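PDB 2BKX: glucosamine-6-phosphate deaminase from Bacillus subtilis, which is an enzyme of the glucosamine-6-phosphate isomerase/6-phosphogluconolactonase family, with a Rossmann-like fold, and carries fructose -6-phosphate in its pocket. Local coordinates for residues Leu66-Gly71 / His99-Gly104; Ala70-Asp75 / Ser174-Ala179; His153-Asn158 / Ala179-Ile184. All coordinates share one frame; numbering follows the deposited sequence. Where two conformers were deposited one is given.

Overall arrangement
Past its N-terminal strands and helices, the chain runs along strand 62-69, passes through a loop and helix 80-89, and returns at strand 99-100, where contact 1 closes this beta-alpha-beta unit. Contact 2 leaves from the same place, sharing Ala70 and Gly71 with contact 1, but spans a much longer excursion and ends at the start of strand 178-181. Contact 3 pairs strand 153-156 with that same strand, closing a loop that contains helix 159-165. Contacts 1 and 3 follow in series, whereas contacts 2 and 3 cross and share Ala179. Besides strand 31-34, strand 62-69 thus has 99-100 (parallel) and 178-181 (antiparallel) as sheet partners, with strand 153-156 paired beyond the latter.

Contact 1: Leu66-Gly71 / His99-Gly104; sequences LDEYAG and HFIPNG. With F6R (fructose -6-phosphate), chain C.
Gly104 is pressed against the end of strand 62-69, backbone to backbone. Its CA lies 3.4 Å from Tyr69 O in a CA-H...O contact, and two residues beyond Tyr69 a nearly straight bond follows, Gly71 N to Gly104 O (2.8 Å, 169° at the hydrogen), the amide coming in from above the carbonyl plane. A CB on Gly104 would run into Tyr69 O, so the close fit needs glycine here.

Glu68 fills the space alongside. With CG anti to the backbone N (chi1 177°), its CB and CG lie against the carbonyl oxygen of Pro102, CB 3.3 Å from Pro102 O. A bend at chi2 (60°) then turns the carboxylate back on its own chain, where OE1 takes Tyr69 N at 2.9 Å through its anti lone pair; OE1 also bonds Tyr80 N, and OE2 bonds His81 ND1.

The looser side is where water 1 bridges the segments at longer range, donating to Glu68 OE2 at 3.3 Å and accepting from Gly104 N at 3.2 Å. Gly71 is open to solvent, and toward Asp67 only light packing remains, with Ile101 CG2 4.0 Å from Asp67 O.

Asp67 faces the opposite way, into the ligand pocket: in one of its two conformers OD2 accepts a hydrogen bond from O1 of fructose -6-phosphate at 2.9 Å, a bond that rests on that copy. Glu68, by contrast, meets the amides of Tyr69 and Tyr80, His81 ND1 and a donating water, a setting that fixes its carboxylate and would probably keep it ionised.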
loop_
_atom_site.group_PDB
_atom_site.type_symbol
_atom_site.label_atom_id
_atom_site.label_comp_id
_atom_site.label_asym_id
_atom_site.label_seq_id
_atom_site.Cartn_x
_atom_site.Cartn_y
_atom_site.Cartn_z
ATOM N N LEU A 66 2.438 0.607 -4.692
ATOM C CA LEU A 66 2.619 -0.834 -4.608
ATOM C C LEU A 66 2.251 -1.574 -5.862
ATOM O O LEU A 66 2.910 -2.541 -6.242
ATOM C CB LEU A 66 1.782 -1.407 -3.456
ATOM C CG LEU A 66 2.254 -1.130 -2.049
ATOM C CD1 LEU A 66 1.173 -1.452 -1.022
ATOM C CD2 LEU A 66 3.488 -1.944 -1.728
ATOM N N ASP A 67 1.138 -1.183 -6.473
ATOM C CA ASP A 67 0.516 -2.083 -7.429
ATOM C C ASP A 67 -0.402 -1.408 -8.417
ATOM O O ASP A 67 -0.781 -0.243 -8.264
ATOM C CB ASP A 67 -0.190 -3.258 -6.704
ATOM C CG ASP A 67 -0.948 -2.894 -5.504
ATOM O OD1 ASP A 67 -0.887 -3.774 -4.611
ATOM O OD2 ASP A 67 -1.604 -1.813 -5.410
ATOM N N GLU A 68 -0.744 -2.150 -9.470
ATOM C CA GLU A 68 -1.716 -1.720 -10.475
ATOM C C GLU A 68 -2.293 -2.955 -11.110
ATOM O O GLU A 68 -1.620 -3.989 -11.219
ATOM C CB GLU A 68 -1.080 -0.838 -11.532
ATOM C CG GLU A 68 -1.981 -0.368 -12.675
ATOM C CD GLU A 68 -3.178 0.462 -12.229
ATOM O OE1 GLU A 68 -4.096 -0.079 -11.573
ATOM O OE2 GLU A 68 -3.169 1.694 -12.513
ATOM N N TYR A 69 -3.561 -2.888 -11.489
ATOM C CA TYR A 69 -4.192 -4.022 -12.145
ATOM C C TYR A 69 -3.662 -4.156 -13.588
ATOM O O TYR A 69 -3.443 -3.169 -14.292
ATOM C CB TYR A 69 -5.693 -3.841 -12.213
ATOM C CG TYR A 69 -6.458 -4.029 -10.931
ATOM C CD1 TYR A 69 -7.124 -2.965 -10.338
ATOM C CD2 TYR A 69 -6.554 -5.266 -10.312
ATOM C CE1 TYR A 69 -7.849 -3.130 -9.163
ATOM C CE2 TYR A 69 -7.273 -5.454 -9.148
ATOM C CZ TYR A 69 -7.947 -4.398 -8.598
ATOM O OH TYR A 69 -8.675 -4.633 -7.463
ATOM N N ALA A 70 -3.495 -5.398 -14.038
ATOM C CA ALA A 70 -3.098 -5.652 -15.422
ATOM C C ALA A 70 -4.257 -5.439 -16.349
ATOM O O ALA A 70 -5.359 -5.884 -16.106
ATOM C CB ALA A 70 -2.564 -7.076 -15.594
ATOM N N GLY A 71 -3.993 -4.723 -17.422
ATOM C CA GLY A 71 -4.969 -4.539 -18.482
ATOM C C GLY A 71 -5.803 -3.294 -18.351
ATOM O O GLY A 71 -6.653 -3.054 -19.222
ATOM N N HIS A 99 5.315 11.137 -9.408
ATOM C CA HIS A 99 4.425 10.106 -8.874
ATOM C C HIS A 99 4.524 8.930 -9.838
ATOM O O HIS A 99 4.190 9.076 -11.014
ATOM C CB HIS A 99 2.973 10.583 -8.827
ATOM C CG HIS A 99 2.728 11.711 -7.863
ATOM N ND1 HIS A 99 3.077 11.616 -6.528
ATOM C CD2 HIS A 99 2.154 12.938 -8.020
ATOM C CE1 HIS A 99 2.761 12.751 -5.917
ATOM N NE2 HIS A 99 2.226 13.582 -6.806
ATOM N N PHE A 100 4.958 7.780 -9.331
ATOM C CA PHE A 100 5.184 6.600 -10.116
ATOM C C PHE A 100 4.263 5.463 -9.675
ATOM O O PHE A 100 4.054 5.217 -8.479
ATOM C CB PHE A 100 6.640 6.172 -9.976
ATOM C CG PHE A 100 7.615 7.250 -10.413
ATOM C CD1 PHE A 100 8.387 7.926 -9.495
ATOM C CD2 PHE A 100 7.697 7.625 -11.733
ATOM C CE1 PHE A 100 9.258 8.913 -9.908
ATOM C CE2 PHE A 100 8.575 8.593 -12.138
ATOM C CZ PHE A 100 9.353 9.236 -11.242
ATOM N N ILE A 101 3.695 4.784 -10.672
ATOM C CA ILE A 101 2.787 3.677 -10.472
ATOM C C ILE A 101 3.042 2.702 -11.633
ATOM O O ILE A 101 3.257 3.149 -12.757
ATOM C CB ILE A 101 1.323 4.175 -10.487
ATOM C CG1 ILE A 101 1.076 5.328 -9.478
ATOM C CG2 ILE A 101 0.360 3.035 -10.281
ATOM C CD1 ILE A 101 -0.292 5.956 -9.550
ATOM N N PRO A 102 3.018 1.384 -11.386
ATOM C CA PRO A 102 3.277 0.477 -12.532
ATOM C C PRO A 102 2.248 0.642 -13.629
ATOM O O PRO A 102 1.082 0.882 -13.337
ATOM C CB PRO A 102 3.184 -0.905 -11.894
ATOM C CG PRO A 102 3.435 -0.661 -10.471
ATOM C CD PRO A 102 2.839 0.646 -10.135
ATOM N N ASN A 103 2.676 0.557 -14.885
ATOM C CA ASN A 103 1.780 0.698 -16.010
ATOM C C ASN A 103 1.162 -0.651 -16.361
ATOM O O ASN A 103 1.790 -1.459 -17.043
ATOM C CB ASN A 103 2.523 1.291 -17.225
ATOM C CG ASN A 103 1.650 1.413 -18.446
ATOM O OD1 ASN A 103 0.422 1.227 -18.384
ATOM N ND2 ASN A 103 2.276 1.733 -19.587
ATOM N N GLY A 104 -0.066 -0.884 -15.880
ATOM C CA GLY A 104 -0.760 -2.138 -16.128
ATOM C C GLY A 104 -1.186 -2.322 -17.567
ATOM O O GLY A 104 -1.609 -3.410 -17.945
HETATM C C1 F6R C . -2.880 -1.693 -1.686
HETATM C C2 F6R C . -2.536 -3.168 -1.747
HETATM C C3 F6R C . -3.374 -4.304 -1.146
HETATM C C4 F6R C . -4.426 -3.827 -0.125
HETATM C C5 F6R C . -5.233 -4.957 0.492
HETATM C C6 F6R C . -6.294 -4.430 1.452
HETATM O O1 F6R C . -2.146 -0.927 -2.661
HETATM O O2 F6R C . -1.484 -3.454 -2.276
HETATM O O3 F6R C . -2.508 -5.172 -0.436
HETATM O O4 F6R C . -3.752 -3.114 0.907
HETATM O O5 F6R C . -5.829 -5.785 -0.499
HETATM O O6 F6R C . -7.261 -3.684 0.698
HETATM P P F6R C . -8.350 -2.817 1.476
HETATM O O1P F6R C . -7.613 -1.672 2.115
HETATM O O2P F6R C . -8.939 -3.728 2.520
HETATM O O3P F6R C . -9.336 -2.349 0.455
HETATM O O HOH W 1 -2.288 1.349 -15.666
#

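Contact 2: Ala70-Asp75 / Ser174-Ala179; sequences AGLSSD and SVPKKA
Ala70 and Lys178 meet flank to flank: their CB atoms are 3.9 Å apart, and the Ala70 methyl also rests on the peptide of Lys178, with CB 3.5 Å from Lys178 O. The same oxygen accepts Ala70 N at 3.0 Å, the N-H pointing well at it (162°) but arriving from above the carbonyl plane. Water 2 closes the other half of the backbone contact, donating to Ala70 O and accepting from Lys178 N.

Past its CB, Lys178 leaves the contact. CG sits beside the backbone N (chi1 -58°), and the rest of the chain runs extended, away from Ala70 and along Thr156 of strand 153-156.

All this happens where strand 178-181 begins alongside strand 62-69 of the Rossmann-like sheet. The two are antiparallel neighbours in this mixed sheet, and the Ala70-Lys178 bond belongs to the same run of pairing, near the loop leading to helix 80-89.

Farther along that loop the contact is apolar. Leu72 holds CG anti to its carbonyl carbon (chi1 -59°), and its CD1 branch, extended from CA, reaches Pro176 CG at 4.2 Å; the two side chains cross at about a right angle. Pro176 turns its ring toward Ala70 and Leu72, with CB 4.2 Å from Ala70 O. Tyr69 and Phe169 also pack on the ring, and Arg162 bonds the carbonyl oxygens of Val175 and Pro176, which steadies the chain carrying it. Beyond Leu72 the loop departs and ties to itself: Ser73 OG donates to Asp75 OD1 at 2.7 Å, meeting the carboxylate from above its plane.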
loop_
_atom_site.group_PDB
_atom_site.type_symbol
_atom_site.label_atom_id
_atom_site.label_comp_id
_atom_site.label_asym_id
_atom_site.label_seq_id
_atom_site.Cartn_x
_atom_site.Cartn_y
_atom_site.Cartn_z
ATOM N N ALA A 70 -3.495 -5.398 -14.038
ATOM C CA ALA A 70 -3.098 -5.652 -15.422
ATOM C C ALA A 70 -4.257 -5.439 -16.349
ATOM O O ALA A 70 -5.359 -5.884 -16.106
ATOM C CB ALA A 70 -2.564 -7.076 -15.594
ATOM N N GLY A 71 -3.993 -4.723 -17.422
ATOM C CA GLY A 71 -4.969 -4.539 -18.482
ATOM C C GLY A 71 -5.803 -3.294 -18.351
ATOM O O GLY A 71 -6.653 -3.054 -19.222
ATOM N N LEU A 72 -5.594 -2.498 -17.299
ATOM C CA LEU A 72 -6.333 -1.254 -17.132
ATOM C C LEU A 72 -5.456 -0.058 -17.482
ATOM O O LEU A 72 -4.318 0.046 -17.026
ATOM C CB LEU A 72 -6.865 -1.098 -15.706
ATOM C CG LEU A 72 -7.806 -2.153 -15.161
ATOM C CD1 LEU A 72 -8.400 -1.757 -13.834
ATOM C CD2 LEU A 72 -8.925 -2.496 -16.162
ATOM N N SER A 73 -6.010 0.873 -18.257
ATOM C CA SER A 73 -5.332 2.139 -18.538
ATOM C C SER A 73 -5.494 3.122 -17.398
ATOM O O SER A 73 -6.375 2.966 -16.537
ATOM C CB SER A 73 -5.902 2.740 -19.810
ATOM O OG SER A 73 -7.275 2.965 -19.716
ATOM N N SER A 74 -4.685 4.165 -17.410
ATOM C CA SER A 74 -4.659 5.139 -16.320
ATOM C C SER A 74 -5.936 5.930 -16.135
ATOM O O SER A 74 -6.233 6.384 -15.020
ATOM C CB SER A 74 -3.491 6.086 -16.472
ATOM O OG SER A 74 -3.585 6.857 -17.652
ATOM N N ASP A 75 -6.708 6.046 -17.202
ATOM C CA ASP A 75 -7.966 6.787 -17.133
ATOM C C ASP A 75 -9.127 5.874 -16.743
ATOM O O ASP A 75 -10.251 6.364 -16.573
ATOM C CB ASP A 75 -8.250 7.462 -18.459
ATOM C CG ASP A 75 -8.423 6.466 -19.576
ATOM O OD1 ASP A 75 -7.496 5.684 -19.831
ATOM O OD2 ASP A 75 -9.471 6.427 -20.211
ATOM N N SER A 174 -15.870 -7.998 -14.371
ATOM C CA SER A 174 -14.927 -6.919 -14.687
ATOM C C SER A 174 -13.730 -6.890 -13.775
ATOM O O SER A 174 -12.825 -6.134 -14.034
ATOM C CB SER A 174 -15.535 -5.516 -14.595
ATOM O OG SER A 174 -16.939 -5.481 -14.449
ATOM N N VAL A 175 -13.750 -7.655 -12.693
ATOM C CA VAL A 175 -12.606 -7.675 -11.795
ATOM C C VAL A 175 -11.406 -8.335 -12.499
ATOM O O VAL A 175 -11.494 -9.457 -12.961
ATOM C CB VAL A 175 -12.940 -8.417 -10.495
ATOM C CG1 VAL A 175 -11.740 -8.402 -9.572
ATOM C CG2 VAL A 175 -14.145 -7.736 -9.799
ATOM N N PRO A 176 -10.271 -7.630 -12.584
ATOM C CA PRO A 176 -9.115 -8.207 -13.267
ATOM C C PRO A 176 -8.613 -9.501 -12.619
ATOM O O PRO A 176 -8.849 -9.749 -11.436
ATOM C CB PRO A 176 -8.069 -7.099 -13.170
ATOM C CG PRO A 176 -8.898 -5.837 -13.008
ATOM C CD PRO A 176 -10.055 -6.235 -12.209
ATOM N N LYS A 177 -7.987 -10.332 -13.440
ATOM C CA LYS A 177 -7.390 -11.570 -12.980
ATOM C C LYS A 177 -5.923 -11.438 -12.588
ATOM O O LYS A 177 -5.417 -12.263 -11.855
ATOM C CB LYS A 177 -7.554 -12.646 -14.037
ATOM C CG LYS A 177 -9.021 -13.119 -14.143
ATOM C CD LYS A 177 -9.247 -14.149 -15.196
ATOM C CE LYS A 177 -10.667 -14.612 -15.089
ATOM N NZ LYS A 177 -10.877 -15.468 -13.882
ATOM N N LYS A 178 -5.259 -10.414 -13.119
ATOM C CA LYS A 178 -3.832 -10.242 -12.857
ATOM C C LYS A 178 -3.496 -8.824 -12.437
ATOM O O LYS A 178 -4.275 -7.902 -12.649
ATOM C CB LYS A 178 -2.992 -10.621 -14.097
ATOM C CG LYS A 178 -3.212 -12.085 -14.583
ATOM C CD LYS A 178 -2.333 -12.431 -15.765
ATOM C CE LYS A 178 -2.223 -13.912 -15.954
ATOM N NZ LYS A 178 -1.198 -14.243 -16.989
ATOM N N ALA A 179 -2.292 -8.672 -11.903
ATOM C CA ALA A 179 -1.812 -7.391 -11.453
ATOM C C ALA A 179 -0.301 -7.337 -11.511
ATOM O O ALA A 179 0.360 -8.355 -11.652
ATOM C CB ALA A 179 -2.302 -7.126 -10.049
HETATM O O HOH W 2 -5.931 -8.801 -15.595
#

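Contact 3: His153-Asn158 / Ala179-Ile184; sequences HVVTLN and ALTMGI
His153 and Val155 each grip strand 178-181 with a pair of backbone hydrogen bonds. His153 N gives to Thr181 O (2.9 Å) and His153 O receives Thr181 N (3.0 Å); Val155 N meets Ala179 O at 2.9 Å, nearly along the C=O axis, and Ala179 N returns to Val155 O. Val154 and Leu180 form the non-hydrogen-bonded pair between them, side chains turned to helix 109-122.

On the other face the side chains pack together. Val155 sets CG1 beside Thr181 CG2 (3.8 Å), the two side chains crossing at about a right angle, while Val155 CG2 reaches Ala179 CB at 4.0 Å; Leu157 CD2 touches the same methyl at 3.9 Å. With CG wedged between its backbone N and carbonyl carbon (chi1 67°), His153 lies alongside Thr181, CE1 3.9 Å from Thr181 CG2, and the edge of its ring turns to Gly183 CA.

A second shell holds these groups. Arg151 O bonds His153 ND1, Thr181 OG1 donates to Met182 O and also bonds Phe141 N, and Phe141 packs on Ala179 and Leu157. The result is an antiparallel pair of strands branching from strand 62-69 of the Rossmann-like sheet, beside its ligand-binding Asp67.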
loop_
_atom_site.group_PDB
_atom_site.type_symbol
_atom_site.label_atom_id
_atom_site.label_comp_id
_atom_site.label_asym_id
_atom_site.label_seq_id
_atom_site.Cartn_x
_atom_site.Cartn_y
_atom_site.Cartn_z
ATOM N N HIS A 153 6.684 -7.806 -9.858
ATOM C CA HIS A 153 6.325 -8.906 -10.739
ATOM C C HIS A 153 4.849 -8.929 -11.062
ATOM O O HIS A 153 4.055 -8.290 -10.369
ATOM C CB HIS A 153 6.794 -10.254 -10.170
ATOM C CG HIS A 153 6.113 -10.694 -8.907
ATOM N ND1 HIS A 153 6.293 -10.069 -7.701
ATOM C CD2 HIS A 153 5.319 -11.759 -8.662
ATOM C CE1 HIS A 153 5.576 -10.692 -6.774
ATOM N NE2 HIS A 153 4.964 -11.715 -7.335
ATOM N N VAL A 154 4.529 -9.686 -12.118
ATOM C CA VAL A 154 3.176 -9.984 -12.545
ATOM C C VAL A 154 2.639 -11.145 -11.747
ATOM O O VAL A 154 3.296 -12.159 -11.604
ATOM C CB VAL A 154 3.119 -10.316 -14.040
ATOM C CG1 VAL A 154 1.682 -10.572 -14.507
ATOM C CG2 VAL A 154 3.699 -9.165 -14.832
ATOM N N VAL A 155 1.444 -10.971 -11.191
ATOM C CA VAL A 155 0.773 -11.959 -10.360
ATOM C C VAL A 155 -0.624 -12.263 -10.832
ATOM O O VAL A 155 -1.302 -11.405 -11.403
ATOM C CB VAL A 155 0.717 -11.505 -8.888
ATOM C CG1 VAL A 155 2.142 -11.334 -8.383
ATOM C CG2 VAL A 155 -0.102 -10.201 -8.722
ATOM N N THR A 156 -1.042 -13.500 -10.579
ATOM C CA THR A 156 -2.425 -13.892 -10.778
ATOM C C THR A 156 -3.094 -13.749 -9.417
ATOM O O THR A 156 -2.692 -14.385 -8.458
ATOM C CB THR A 156 -2.512 -15.339 -11.319
ATOM O OG1 THR A 156 -1.838 -15.391 -12.568
ATOM C CG2 THR A 156 -3.945 -15.819 -11.485
ATOM N N LEU A 157 -4.107 -12.905 -9.331
ATOM C CA LEU A 157 -4.780 -12.651 -8.090
ATOM C C LEU A 157 -5.522 -13.885 -7.578
ATOM O O LEU A 157 -6.166 -14.634 -8.325
ATOM C CB LEU A 157 -5.771 -11.505 -8.230
ATOM C CG LEU A 157 -5.146 -10.178 -8.673
ATOM C CD1 LEU A 157 -6.236 -9.149 -8.856
ATOM C CD2 LEU A 157 -4.154 -9.653 -7.667
ATOM N N ASN A 158 -5.438 -14.100 -6.273
ATOM C CA ASN A 158 -6.218 -15.183 -5.686
ATOM C C ASN A 158 -7.698 -14.862 -5.765
ATOM O O ASN A 158 -8.124 -13.697 -5.739
ATOM C CB ASN A 158 -5.831 -15.384 -4.228
ATOM C CG ASN A 158 -4.505 -16.115 -4.045
ATOM O OD1 ASN A 158 -3.735 -16.376 -4.986
ATOM N ND2 ASN A 158 -4.244 -16.456 -2.795
ATOM N N ALA A 179 -2.292 -8.672 -11.903
ATOM C CA ALA A 179 -1.812 -7.391 -11.453
ATOM C C ALA A 179 -0.301 -7.337 -11.511
ATOM O O ALA A 179 0.360 -8.355 -11.652
ATOM C CB ALA A 179 -2.302 -7.126 -10.049
ATOM N N LEU A 180 0.233 -6.130 -11.397
ATOM C CA LEU A 180 1.654 -5.852 -11.227
ATOM C C LEU A 180 1.852 -5.364 -9.796
ATOM O O LEU A 180 1.102 -4.501 -9.344
ATOM C CB LEU A 180 2.084 -4.736 -12.175
ATOM C CG LEU A 180 2.137 -5.111 -13.645
ATOM C CD1 LEU A 180 0.771 -5.411 -14.227
ATOM C CD2 LEU A 180 2.792 -3.968 -14.410
ATOM N N THR A 181 2.809 -5.936 -9.066
ATOM C CA THR A 181 3.030 -5.547 -7.671
ATOM C C THR A 181 4.519 -5.507 -7.330
ATOM O O THR A 181 5.304 -6.338 -7.770
ATOM C CB THR A 181 2.323 -6.533 -6.716
ATOM O OG1 THR A 181 2.430 -6.064 -5.363
ATOM C CG2 THR A 181 2.809 -7.934 -6.827
ATOM N N MET A 182 4.870 -4.518 -6.538
ATOM C CA MET A 182 6.147 -4.525 -5.821
ATOM C C MET A 182 6.240 -5.843 -5.105
ATOM O O MET A 182 5.225 -6.349 -4.602
ATOM C CB MET A 182 6.153 -3.463 -4.767
ATOM C CG MET A 182 6.421 -2.164 -5.247
ATOM S SD MET A 182 6.540 -1.101 -3.741
ATOM C CE MET A 182 6.299 -0.079 -4.744
ATOM N N GLY A 183 7.432 -6.431 -5.063
ATOM C CA GLY A 183 7.597 -7.686 -4.348
ATOM C C GLY A 183 7.834 -7.498 -2.867
ATOM O O GLY A 183 7.930 -6.366 -2.348
ATOM N N ILE A 184 7.916 -8.616 -2.169
ATOM C CA ILE A 184 8.157 -8.561 -0.749
ATOM C C ILE A 184 9.525 -7.946 -0.437
ATOM O O ILE A 184 9.652 -7.144 0.494
ATOM C CB ILE A 184 7.960 -9.926 -0.084
ATOM C CG1 ILE A 184 6.509 -10.391 -0.259
ATOM C CG2 ILE A 184 8.371 -9.902 1.384
ATOM C CD1 ILE A 184 6.178 -11.743 0.255
#